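Long-range contact in virulence associated protein VapB (PDB 4CV7), which is a plasmid-encoded virulence-associated protein of Rhodococcus equi whose molecular function is not established, and which folds as an eight-stranded antiparallel beta-barrel: residues H9-S14 and H22-E27. Residues are numbered along the deposited sequence; the frame is centred on the assembly and turned at random. Where two conformers were deposited one is given.
Sequences HGNVIS and HVYGPE
H9 and Y24 meet on the outer side of the sheet, where Y24 CB lies over one face of the imidazole, 3.9 Å from the ring centroid, in a CH-pi contact. The two rings themselves are oblique, their planes 32° apart. Next along this face, N11 turns its amide between two aromatic neighbours: ND2 approaches the edge of the Y24 ring, 3.9 Å from CE2, while OD1 takes a weak hydrogen bond from H22 ND1 at 3.4 Å. A water bridges the same two atoms, 2.6 Å from N11 OD1 and 2.9 Å from H22 ND1, which donates to it. With CG between its backbone N and carbonyl carbon (chi1 55°), N11 brings the amide across toward H22. The H22 side chain also lies about 2 Å from a bound cobalt ion, within coordination distance, and NE2 is probably the atom that binds it. The backbones beneath belong to the hairpin of strands 4-14 and 18-25, the first two of the Greek-key barrel. Y24 N donates almost straight to H9 O (2.8 Å), and N11 and H22 exchange N-H...O=C bonds in both directions. Between these pairs G10 faces V23, whose side chain turns inward onto V8 and F46. On its other edge strand 4-14 pairs with strand 42-52 through G10 and F46.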
loop_
_atom_site.group_PDB
_atom_site.type_symbol
_atom_site.label_atom_id
_atom_site.label_comp_id
_atom_site.label_asym_id
_atom_site.label_seq_id
_atom_site.Cartn_x
_atom_site.Cartn_y
_atom_site.Cartn_z
ATOM N N HIS A 9 -8.241 4.751 -1.979
ATOM C CA HIS A 9 -8.935 3.481 -1.730
ATOM C C HIS A 9 -8.126 2.416 -2.401
ATOM O O HIS A 9 -7.225 2.701 -3.221
ATOM C CB HIS A 9 -10.377 3.488 -2.217
ATOM C CG HIS A 9 -10.508 3.678 -3.704
ATOM N ND1 HIS A 9 -10.461 4.926 -4.302
ATOM C CD2 HIS A 9 -10.732 2.795 -4.722
ATOM C CE1 HIS A 9 -10.639 4.800 -5.612
ATOM N NE2 HIS A 9 -10.802 3.519 -5.895
ATOM N N GLY A 10 -8.343 1.187 -2.065
ATOM C CA GLY A 10 -7.578 0.106 -2.567
ATOM C C GLY A 10 -8.166 -1.246 -2.319
ATOM O O GLY A 10 -9.256 -1.351 -1.786
ATOM N N ASN A 11 -7.396 -2.276 -2.652
ATOM C CA ASN A 11 -7.855 -3.595 -2.353
ATOM C C ASN A 11 -6.649 -4.529 -2.167
ATOM O O ASN A 11 -5.504 -4.206 -2.537
ATOM C CB ASN A 11 -8.833 -4.089 -3.439
ATOM C CG ASN A 11 -8.268 -4.029 -4.866
ATOM O OD1 ASN A 11 -7.230 -4.601 -5.159
ATOM N ND2 ASN A 11 -8.840 -3.181 -5.692
ATOM N N VAL A 12 -6.923 -5.694 -1.614
ATOM C CA VAL A 12 -5.920 -6.706 -1.366
ATOM C C VAL A 12 -6.515 -8.076 -1.645
ATOM O O VAL A 12 -7.670 -8.334 -1.227
ATOM C CB VAL A 12 -5.398 -6.614 0.079
ATOM C CG1 VAL A 12 -6.542 -6.625 1.095
ATOM C CG2 VAL A 12 -4.370 -7.667 0.419
ATOM N N ILE A 13 -5.718 -8.940 -2.261
ATOM C CA ILE A 13 -6.097 -10.351 -2.404
ATOM C C ILE A 13 -4.976 -11.120 -1.760
ATOM O O ILE A 13 -3.828 -11.007 -2.215
ATOM C CB ILE A 13 -6.245 -10.733 -3.889
ATOM C CG1 ILE A 13 -7.276 -9.792 -4.505
ATOM C CG2 ILE A 13 -6.678 -12.190 -4.048
ATOM C CD1 ILE A 13 -7.593 -9.992 -5.945
ATOM N N SER A 14 -5.278 -11.942 -0.747
ATOM C CA SER A 14 -4.317 -12.783 -0.080
ATOM C C SER A 14 -4.468 -14.248 -0.432
ATOM O O SER A 14 -5.590 -14.760 -0.269
ATOM C CB SER A 14 -4.446 -12.612 1.410
ATOM O OG SER A 14 -3.467 -13.451 2.092
ATOM N N HIS A 22 -3.506 -3.259 -4.483
ATOM C CA HIS A 22 -3.713 -2.101 -5.396
ATOM C C HIS A 22 -4.118 -0.964 -4.535
ATOM O O HIS A 22 -4.926 -1.054 -3.608
ATOM C CB HIS A 22 -4.761 -2.388 -6.440
ATOM C CG HIS A 22 -4.293 -3.413 -7.407
ATOM N ND1 HIS A 22 -4.676 -4.721 -7.345
ATOM C CD2 HIS A 22 -3.498 -3.301 -8.487
ATOM C CE1 HIS A 22 -4.136 -5.382 -8.364
ATOM N NE2 HIS A 22 -3.433 -4.534 -9.078
ATOM N N VAL A 23 -3.594 0.179 -4.843
ATOM C CA VAL A 23 -4.085 1.429 -4.288
ATOM C C VAL A 23 -4.338 2.430 -5.378
ATOM O O VAL A 23 -3.479 2.628 -6.260
ATOM C CB VAL A 23 -3.082 2.109 -3.272
ATOM C CG1 VAL A 23 -3.589 3.413 -2.708
ATOM C CG2 VAL A 23 -2.728 1.146 -2.168
ATOM N N TYR A 24 -5.422 3.156 -5.308
ATOM C CA TYR A 24 -5.773 4.202 -6.283
ATOM C C TYR A 24 -5.519 5.531 -5.579
ATOM O O TYR A 24 -6.208 5.872 -4.604
ATOM C CB TYR A 24 -7.204 4.011 -6.768
ATOM C CG TYR A 24 -7.321 2.585 -7.347
ATOM C CD1 TYR A 24 -6.756 2.340 -8.582
ATOM C CD2 TYR A 24 -7.819 1.483 -6.643
ATOM C CE1 TYR A 24 -6.729 1.086 -9.139
ATOM C CE2 TYR A 24 -7.748 0.184 -7.228
ATOM C CZ TYR A 24 -7.213 0.031 -8.453
ATOM O OH TYR A 24 -7.070 -1.134 -9.156
ATOM N N GLY A 25 -4.495 6.237 -6.010
ATOM C CA GLY A 25 -4.049 7.430 -5.362
ATOM C C GLY A 25 -4.411 8.725 -6.142
ATOM O O GLY A 25 -4.980 8.664 -7.256
ATOM N N PRO A 26 -4.067 9.857 -5.604
ATOM C CA PRO A 26 -4.362 11.139 -6.278
ATOM C C PRO A 26 -3.587 11.310 -7.560
ATOM O O PRO A 26 -2.585 10.650 -7.866
ATOM C CB PRO A 26 -3.931 12.171 -5.230
ATOM C CG PRO A 26 -2.875 11.481 -4.402
ATOM C CD PRO A 26 -3.418 10.068 -4.279
ATOM N N GLU A 27 -4.138 12.155 -8.428
ATOM C CA GLU A 27 -3.511 12.384 -9.747
ATOM C C GLU A 27 -3.593 11.114 -10.625
ATOM O O GLU A 27 -2.766 10.885 -11.515
ATOM C CB GLU A 27 -2.106 13.096 -9.685
ATOM C CG GLU A 27 -2.277 14.357 -8.823
ATOM C CD GLU A 27 -1.063 15.273 -8.655
ATOM O OE1 GLU A 27 -0.033 15.052 -9.293
ATOM O OE2 GLU A 27 -1.200 16.329 -7.962
HETATM O O HOH W 1 -5.440 -6.475 -5.174
#